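Local coordinates for protein (soluble lytic transglycosylase SLT70) (Escherichia coli, PDB 1QSA) that cleaves the glycosidic bonds between N-acetylmuramic acid and N-acetylglucosamine in peptidoglycan, leaving a 1,6-anhydro bond on the muramic acid residue, at residues K14-W17 with D23-E26; I257-L262 with D277-S282; A378-P383 with A417-Y422. All coordinates share one frame; numbering follows the deposited sequence.

Interaction 1: K14-W17 with D23-E26; sequences KQAW and DVVE. With ACT (acetate ion), chain O.
Val25 presents both of its methyl groups to Trp17, and each does a different job. CG1 sits over one face of the indole, 3.9 Å from the centroid of the six-membered ring and 23° off its normal, which makes a CH-pi contact; it lies toward the rim, nearest Trp17 CE3 at 3.6 Å. CG2 turns to the root of the same residue instead, with Val25 CG2 3.6 Å from Trp17 N. The fork arises because CG1 is anti to the Val25 backbone N (chi1 173°) while CG2 stays beside it. Next to this pair, Ala16 CB meets Val24 CG1 at 3.5 Å, tighter than usual for two carbons.

These contacts join the last turn of helix 3-18 to helix 22-28, two consecutive helices near the N terminus of the alpha-superhelix. With only a short turn between them, the two come close, and the CA atoms of Trp17 and Val25 are 6.1 Å apart.

Further out, helix 38-48 holds the indole: NE1 of Trp17 is hydrogen-bonded to OD2 of Asp48, Arg44 makes a cation-pi contact with the ring, and Leu41 and Gln45 touch it. Lys14 leaves its backbone away from residues 23-26; a bend at chi3 (64°) shapes the chain that carries NZ to a hydrogen bond of 2.8 Å with OXT of an acetate ion, probably from the crystallisation liquor, which Tyr10 OH also binds.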
loop_
_atom_site.group_PDB
_atom_site.type_symbol
_atom_site.label_atom_id
_atom_site.label_comp_id
_atom_site.label_asym_id
_atom_site.label_seq_id
_atom_site.Cartn_x
_atom_site.Cartn_y
_atom_site.Cartn_z
ATOM N N LYS A 14 -15.251 -31.172 -0.113
ATOM C CA LYS A 14 -15.450 -29.805 0.377
ATOM C C LYS A 14 -16.940 -29.470 0.394
ATOM O O LYS A 14 -17.424 -28.813 1.311
ATOM C CB LYS A 14 -14.689 -28.808 -0.496
ATOM C CG LYS A 14 -13.202 -28.807 -0.217
ATOM C CD LYS A 14 -12.436 -28.025 -1.284
ATOM C CE LYS A 14 -12.811 -26.545 -1.302
ATOM N NZ LYS A 14 -11.953 -25.798 -2.282
ATOM N N GLN A 15 -17.665 -29.928 -0.622
ATOM C CA GLN A 15 -19.105 -29.706 -0.701
ATOM C C GLN A 15 -19.775 -30.398 0.499
ATOM O O GLN A 15 -20.633 -29.811 1.153
ATOM C CB GLN A 15 -19.642 -30.270 -2.014
ATOM C CG GLN A 15 -21.153 -30.162 -2.207
ATOM C CD GLN A 15 -21.601 -30.771 -3.543
ATOM O OE1 GLN A 15 -21.303 -31.934 -3.844
ATOM N NE2 GLN A 15 -22.309 -29.986 -4.347
ATOM N N ALA A 16 -19.368 -31.634 0.786
ATOM C CA ALA A 16 -19.930 -32.380 1.912
ATOM C C ALA A 16 -19.606 -31.688 3.239
ATOM O O ALA A 16 -20.480 -31.526 4.095
ATOM C CB ALA A 16 -19.388 -33.819 1.928
ATOM N N TRP A 17 -18.343 -31.293 3.399
ATOM C CA TRP A 17 -17.859 -30.631 4.608
ATOM C C TRP A 17 -18.605 -29.312 4.849
ATOM O O TRP A 17 -18.987 -29.017 5.984
ATOM C CB TRP A 17 -16.356 -30.372 4.471
ATOM C CG TRP A 17 -15.558 -30.389 5.742
ATOM C CD1 TRP A 17 -15.893 -29.837 6.951
ATOM C CD2 TRP A 17 -14.236 -30.917 5.894
ATOM N NE1 TRP A 17 -14.847 -29.976 7.835
ATOM C CE2 TRP A 17 -13.819 -30.636 7.213
ATOM C CE3 TRP A 17 -13.357 -31.595 5.035
ATOM C CZ2 TRP A 17 -12.558 -31.009 7.698
ATOM C CZ3 TRP A 17 -12.106 -31.964 5.513
ATOM C CH2 TRP A 17 -11.715 -31.670 6.835
ATOM N N ASP A 23 -20.237 -37.776 7.779
ATOM C CA ASP A 23 -20.148 -39.199 7.486
ATOM C C ASP A 23 -19.475 -39.335 6.111
ATOM O O ASP A 23 -18.585 -40.172 5.920
ATOM C CB ASP A 23 -21.528 -39.899 7.546
ATOM C CG ASP A 23 -22.588 -39.269 6.632
ATOM O OD1 ASP A 23 -22.520 -38.064 6.294
ATOM O OD2 ASP A 23 -23.536 -40.002 6.275
ATOM N N VAL A 24 -19.829 -38.434 5.194
ATOM C CA VAL A 24 -19.238 -38.417 3.854
ATOM C C VAL A 24 -17.764 -37.997 3.972
ATOM O O VAL A 24 -16.890 -38.634 3.392
ATOM C CB VAL A 24 -19.982 -37.426 2.923
ATOM C CG1 VAL A 24 -19.256 -37.285 1.571
ATOM C CG2 VAL A 24 -21.422 -37.909 2.687
ATOM N N VAL A 25 -17.487 -36.938 4.735
ATOM C CA VAL A 25 -16.105 -36.469 4.887
ATOM C C VAL A 25 -15.185 -37.543 5.475
ATOM O O VAL A 25 -14.086 -37.779 4.974
ATOM C CB VAL A 25 -16.027 -35.193 5.760
ATOM C CG1 VAL A 25 -14.556 -34.827 6.031
ATOM C CG2 VAL A 25 -16.746 -34.031 5.047
ATOM N N GLU A 26 -15.646 -38.204 6.528
ATOM C CA GLU A 26 -14.851 -39.246 7.185
ATOM C C GLU A 26 -14.485 -40.374 6.239
ATOM O O GLU A 26 -13.350 -40.846 6.242
ATOM C CB GLU A 26 -15.601 -39.809 8.395
ATOM C CG GLU A 26 -15.658 -38.843 9.570
ATOM C CD GLU A 26 -16.589 -39.303 10.692
ATOM O OE1 GLU A 26 -17.121 -40.438 10.625
ATOM O OE2 GLU A 26 -16.793 -38.514 11.643
HETATM C C ACT O . -8.811 -24.768 -0.559
HETATM O O ACT O . -9.434 -23.732 -0.254
HETATM O OXT ACT O . -9.354 -25.725 -1.143
HETATM C CH3 ACT O . -7.328 -24.860 -0.232
#

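Interaction 2: I257-L262 with D277-S282; sequences IVAWRL and DAIMRS
Ile279 reaches Ala259 through its first torsion: chi1 of -57° sets CG1 beside the backbone N and anti to the carbonyl carbon, swinging this branch inward although the bond leaving its CA does not aim at residues 257-262. The touching atom is the methylene, with Ile279 CG1 4.0 Å from Ala259 CB. The CB atoms of Ala259 and Ala278 both point toward the opposite segment, and they stand 4.5 Å apart, a looser approach. All three residues are buried, and the meeting is purely apolar.

Small side chains at the centre let the backbones draw near: the CA atoms of Ala259 and Ala278 are 6.8 Å apart. The contact pairs the C-terminal ends of helices 248-260 and 269-280, successive helices of the alpha-superhelix. Both end in similar fashion, with backbone bonds reaching three residues back, from Leu262 N to Ala259 O and from Ser282 N to Ile279 O.

Asp277, in the last turn of helix 269-280, forms a salt bridge with Arg281 just beyond the helix end. NH2 of Arg281 meets the syn lone pair of Asp277 OD2 at 3.1 Å, with the oxygen tilted 20° out of the guanidinium plane; a weak bond from Arg281 NE to the same Asp277 OD2 spans 3.3 Å. The carboxylate of Asp277 probably offsets part of the repulsion between Arg281 and the nearby guanidinium of Arg255. Around the pair, Ala278 O accepts a bond from Gln252 NE2, while Leu262 O is bonded to Arg275 NH1. OG of Ser282 is hydrogen-bonded to Asp256 OD1 and to the backbone N of Ser284.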
loop_
_atom_site.group_PDB
_atom_site.type_symbol
_atom_site.label_atom_id
_atom_site.label_comp_id
_atom_site.label_asym_id
_atom_site.label_seq_id
_atom_site.Cartn_x
_atom_site.Cartn_y
_atom_site.Cartn_z
ATOM N N ILE A 257 4.900 23.222 8.836
ATOM C CA ILE A 257 3.565 22.676 9.056
ATOM C C ILE A 257 2.486 23.586 8.458
ATOM O O ILE A 257 1.590 23.118 7.748
ATOM C CB ILE A 257 3.327 22.452 10.564
ATOM C CG1 ILE A 257 4.132 21.232 11.028
ATOM C CG2 ILE A 257 1.839 22.293 10.876
ATOM C CD1 ILE A 257 4.269 21.133 12.530
ATOM N N VAL A 258 2.604 24.888 8.705
ATOM C CA VAL A 258 1.632 25.846 8.189
ATOM C C VAL A 258 1.739 26.003 6.673
ATOM O O VAL A 258 0.720 26.016 5.976
ATOM C CB VAL A 258 1.778 27.208 8.895
ATOM C CG1 VAL A 258 0.900 28.267 8.218
ATOM C CG2 VAL A 258 1.374 27.069 10.352
ATOM N N ALA A 259 2.969 26.069 6.166
ATOM C CA ALA A 259 3.214 26.228 4.730
ATOM C C ALA A 259 2.542 25.130 3.913
ATOM O O ALA A 259 2.039 25.387 2.818
ATOM C CB ALA A 259 4.709 26.278 4.444
ATOM N N TRP A 260 2.546 23.903 4.437
ATOM C CA TRP A 260 1.899 22.773 3.777
ATOM C C TRP A 260 0.413 23.014 3.581
ATOM O O TRP A 260 -0.198 22.465 2.660
ATOM C CB TRP A 260 2.032 21.504 4.630
ATOM C CG TRP A 260 3.214 20.674 4.307
ATOM C CD1 TRP A 260 4.342 20.524 5.056
ATOM C CD2 TRP A 260 3.397 19.867 3.136
ATOM N NE1 TRP A 260 5.223 19.675 4.422
ATOM C CE2 TRP A 260 4.667 19.259 3.243
ATOM C CE3 TRP A 260 2.609 19.599 2.013
ATOM C CZ2 TRP A 260 5.168 18.397 2.267
ATOM C CZ3 TRP A 260 3.111 18.735 1.034
ATOM C CH2 TRP A 260 4.379 18.149 1.174
ATOM N N ARG A 261 -0.178 23.773 4.503
ATOM C CA ARG A 261 -1.607 24.054 4.472
ATOM C C ARG A 261 -1.974 25.333 3.716
ATOM O O ARG A 261 -3.137 25.720 3.691
ATOM C CB ARG A 261 -2.182 24.110 5.896
ATOM C CG ARG A 261 -1.771 22.966 6.825
ATOM C CD ARG A 261 -1.936 21.593 6.190
ATOM N NE ARG A 261 -3.292 21.330 5.730
ATOM C CZ ARG A 261 -3.763 20.112 5.474
ATOM N NH1 ARG A 261 -2.995 19.044 5.667
ATOM N NH2 ARG A 261 -5.011 19.957 5.052
ATOM N N LEU A 262 -0.984 25.992 3.125
ATOM C CA LEU A 262 -1.229 27.223 2.366
ATOM C C LEU A 262 -0.927 26.994 0.885
ATOM O O LEU A 262 -0.501 27.905 0.182
ATOM C CB LEU A 262 -0.381 28.369 2.921
ATOM C CG LEU A 262 -0.768 28.842 4.328
ATOM C CD1 LEU A 262 0.219 29.881 4.837
ATOM C CD2 LEU A 262 -2.188 29.395 4.320
ATOM N N ASP A 277 8.221 32.710 2.169
ATOM C CA ASP A 277 9.350 33.079 3.015
ATOM C C ASP A 277 9.663 31.857 3.889
ATOM O O ASP A 277 10.824 31.491 4.057
ATOM C CB ASP A 277 9.007 34.290 3.894
ATOM C CG ASP A 277 10.074 34.567 4.955
ATOM O OD1 ASP A 277 11.097 35.218 4.632
ATOM O OD2 ASP A 277 9.893 34.126 6.114
ATOM N N ALA A 278 8.618 31.213 4.406
ATOM C CA ALA A 278 8.788 30.020 5.239
ATOM C C ALA A 278 9.483 28.903 4.459
ATOM O O ALA A 278 10.441 28.299 4.952
ATOM C CB ALA A 278 7.442 29.538 5.769
ATOM N N ILE A 279 9.053 28.672 3.218
ATOM C CA ILE A 279 9.663 27.618 2.409
ATOM C C ILE A 279 11.115 27.940 2.052
ATOM O O ILE A 279 11.947 27.037 1.982
ATOM C CB ILE A 279 8.827 27.284 1.153
ATOM C CG1 ILE A 279 7.413 26.867 1.571
ATOM C CG2 ILE A 279 9.453 26.103 0.405
ATOM C CD1 ILE A 279 6.453 26.719 0.424
ATOM N N MET A 280 11.424 29.224 1.862
ATOM C CA MET A 280 12.792 29.650 1.548
ATOM C C MET A 280 13.745 29.316 2.701
ATOM O O MET A 280 14.925 29.051 2.481
ATOM C CB MET A 280 12.845 31.161 1.268
ATOM C CG MET A 280 12.332 31.574 -0.108
ATOM S SD MET A 280 13.342 30.899 -1.447
ATOM C CE MET A 280 14.797 31.963 -1.359
ATOM N N ARG A 281 13.208 29.305 3.920
ATOM C CA ARG A 281 13.980 29.000 5.121
ATOM C C ARG A 281 13.882 27.531 5.543
ATOM O O ARG A 281 14.448 27.130 6.561
ATOM C CB ARG A 281 13.502 29.883 6.275
ATOM C CG ARG A 281 13.744 31.357 6.058
ATOM C CD ARG A 281 13.735 32.107 7.382
ATOM N NE ARG A 281 12.447 32.728 7.679
ATOM C CZ ARG A 281 12.185 33.395 8.799
ATOM N NH1 ARG A 281 13.111 33.512 9.746
ATOM N NH2 ARG A 281 10.988 33.933 8.984
ATOM N N SER A 282 13.172 26.734 4.754
ATOM C CA SER A 282 12.973 25.321 5.063
ATOM C C SER A 282 14.082 24.377 4.620
ATOM O O SER A 282 14.832 24.659 3.683
ATOM C CB SER A 282 11.642 24.843 4.476
ATOM O OG SER A 282 11.385 23.493 4.833
#

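Interaction 3: A378-P383 with A417-Y422; sequences ALTQGP and AQLARY
Thr380 lies over one face of the Tyr422 ring, the two side chains crossing obliquely. Its CB is 4.1 Å from the ring centroid and only 18° off the normal, a CH-pi contact displaced toward the CE1 side of the rim. The methyl follows along the same face, with Thr380 CG2 3.9 Å from Tyr422 CD1. For Tyr422, a chi1 of -176° puts CG opposite the backbone N and swings the ring out from helix 413-425 to lie beneath the threonine. The polar branch of Thr380 faces other work: OG1 is hydrogen-bonded to the carbonyl oxygen of Ser377, just before the segment, so the carbon side of the residue is the one given to the ring.

Leu419, one turn before Tyr422, adds a second apolar surface. Its two methyls divide the task: Leu419 CD2 touches Thr380 CG2 at 4.0 Å, and Leu419 CD1 faces Leu379 CD1 at 4.3 Å. Thr380, Leu419 and Tyr422 all also touch Met385 of helix 383-393, which follows Gly382 at the N-cap position. The contact brings the short, weakly bonded helix 378-381 against helix 413-425 within the L domain, whose family belongs to the TPR clan.

If an alanine stood in place of Tyr422, the ring face would be gone, and Thr380 and Met385 would probably be left beside a gap. Between the two segments the chemistry is carbon against carbon and carbon against pi face, so their fit depends on shape, in a contact that is only partly buried, while the threonine hydroxyl is satisfied locally.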
loop_
_atom_site.group_PDB
_atom_site.type_symbol
_atom_site.label_atom_id
_atom_site.label_comp_id
_atom_site.label_asym_id
_atom_site.label_seq_id
_atom_site.Cartn_x
_atom_site.Cartn_y
_atom_site.Cartn_z
ATOM N N ALA A 378 14.324 -27.774 -10.138
ATOM C CA ALA A 378 13.797 -28.608 -9.068
ATOM C C ALA A 378 12.621 -27.865 -8.445
ATOM O O ALA A 378 11.652 -28.478 -7.999
ATOM C CB ALA A 378 14.881 -28.878 -8.012
ATOM N N LEU A 379 12.689 -26.534 -8.474
ATOM C CA LEU A 379 11.637 -25.701 -7.903
ATOM C C LEU A 379 10.292 -25.848 -8.610
ATOM O O LEU A 379 9.245 -25.643 -7.995
ATOM C CB LEU A 379 12.068 -24.234 -7.870
ATOM C CG LEU A 379 13.266 -23.919 -6.964
ATOM C CD1 LEU A 379 13.703 -22.463 -7.142
ATOM C CD2 LEU A 379 12.907 -24.200 -5.506
ATOM N N THR A 380 10.315 -26.223 -9.887
ATOM C CA THR A 380 9.073 -26.395 -10.638
ATOM C C THR A 380 8.562 -27.843 -10.628
ATOM O O THR A 380 7.450 -28.110 -11.076
ATOM C CB THR A 380 9.219 -25.901 -12.110
ATOM O OG1 THR A 380 10.124 -26.750 -12.831
ATOM C CG2 THR A 380 9.759 -24.473 -12.142
ATOM N N GLN A 381 9.345 -28.760 -10.062
ATOM C CA GLN A 381 8.964 -30.175 -10.030
ATOM C C GLN A 381 8.657 -30.734 -8.636
ATOM O O GLN A 381 8.407 -31.933 -8.483
ATOM C CB GLN A 381 10.066 -31.018 -10.682
ATOM C CG GLN A 381 10.369 -30.645 -12.126
ATOM C CD GLN A 381 11.617 -31.337 -12.660
ATOM O OE1 GLN A 381 12.108 -32.307 -12.075
ATOM N NE2 GLN A 381 12.139 -30.834 -13.775
ATOM N N GLY A 382 8.632 -29.864 -7.633
ATOM C CA GLY A 382 8.380 -30.317 -6.279
ATOM C C GLY A 382 6.952 -30.259 -5.779
ATOM O O GLY A 382 6.037 -29.853 -6.502
ATOM N N PRO A 383 6.726 -30.695 -4.535
ATOM C CA PRO A 383 5.386 -30.686 -3.947
ATOM C C PRO A 383 4.775 -29.290 -3.773
ATOM O O PRO A 383 3.566 -29.145 -3.929
ATOM C CB PRO A 383 5.574 -31.426 -2.616
ATOM C CG PRO A 383 7.033 -31.331 -2.335
ATOM C CD PRO A 383 7.696 -31.386 -3.667
ATOM N N ALA A 417 13.361 -15.582 -12.035
ATOM C CA ALA A 417 12.988 -15.309 -13.426
ATOM C C ALA A 417 12.418 -16.577 -14.078
ATOM O O ALA A 417 11.477 -16.513 -14.870
ATOM C CB ALA A 417 14.207 -14.780 -14.219
ATOM N N GLN A 418 12.994 -17.735 -13.743
ATOM C CA GLN A 418 12.483 -18.999 -14.273
ATOM C C GLN A 418 11.074 -19.219 -13.740
ATOM O O GLN A 418 10.198 -19.624 -14.485
ATOM C CB GLN A 418 13.347 -20.178 -13.842
ATOM C CG GLN A 418 14.705 -20.254 -14.507
ATOM C CD GLN A 418 15.490 -21.441 -13.995
ATOM O OE1 GLN A 418 15.706 -21.585 -12.789
ATOM N NE2 GLN A 418 15.915 -22.304 -14.903
ATOM N N LEU A 419 10.875 -18.973 -12.442
ATOM C CA LEU A 419 9.559 -19.135 -11.827
ATOM C C LEU A 419 8.548 -18.155 -12.455
ATOM O O LEU A 419 7.407 -18.520 -12.745
ATOM C CB LEU A 419 9.651 -18.958 -10.298
ATOM C CG LEU A 419 10.295 -20.130 -9.527
ATOM C CD1 LEU A 419 10.527 -19.765 -8.067
ATOM C CD2 LEU A 419 9.393 -21.367 -9.635
ATOM N N ALA A 420 8.978 -16.918 -12.694
ATOM C CA ALA A 420 8.106 -15.925 -13.326
ATOM C C ALA A 420 7.672 -16.433 -14.712
ATOM O O ALA A 420 6.485 -16.432 -15.041
ATOM C CB ALA A 420 8.832 -14.577 -13.460
ATOM N N ARG A 421 8.631 -16.948 -15.483
ATOM C CA ARG A 421 8.334 -17.444 -16.833
ATOM C C ARG A 421 7.486 -18.713 -16.808
ATOM O O ARG A 421 6.640 -18.904 -17.671
ATOM C CB ARG A 421 9.627 -17.681 -17.614
ATOM C CG ARG A 421 9.399 -18.040 -19.078
ATOM C CD ARG A 421 8.758 -16.886 -19.834
ATOM N NE ARG A 421 8.247 -17.296 -21.143
ATOM C CZ ARG A 421 7.962 -16.454 -22.132
ATOM N NH1 ARG A 421 8.139 -15.146 -21.971
ATOM N NH2 ARG A 421 7.494 -16.922 -23.284
ATOM N N TYR A 422 7.711 -19.566 -15.810
ATOM C CA TYR A 422 6.935 -20.803 -15.661
ATOM C C TYR A 422 5.461 -20.424 -15.415
ATOM O O TYR A 422 4.556 -20.965 -16.039
ATOM C CB TYR A 422 7.467 -21.621 -14.487
ATOM C CG TYR A 422 6.789 -22.956 -14.331
ATOM C CD1 TYR A 422 7.227 -24.063 -15.049
ATOM C CD2 TYR A 422 5.718 -23.116 -13.453
ATOM C CE1 TYR A 422 6.612 -25.307 -14.896
ATOM C CE2 TYR A 422 5.091 -24.362 -13.293
ATOM C CZ TYR A 422 5.548 -25.446 -14.021
ATOM O OH TYR A 422 4.939 -26.677 -13.883
#

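From the N terminus, the chain meets the three contacts in series: none encloses or crosses another. Interaction 1 closes a connection of five residues, two of them helical, joining helices 3-18 and 22-28 at the start of the alpha-superhelix. Interaction 2 comes more than 200 residues later and closes fourteen residues between helices 248-260 and 269-280; its centre is 66 Å from that of interaction 1, on the opposite side of the chain's centre. Interaction 3 spans the longest intervening stretch, 33 mostly helical residues, and ties two helices of the L domain. The centres of interactions 1 and 3 are 33 Å apart. Those of interactions 2 and 3 are 53 Å apart.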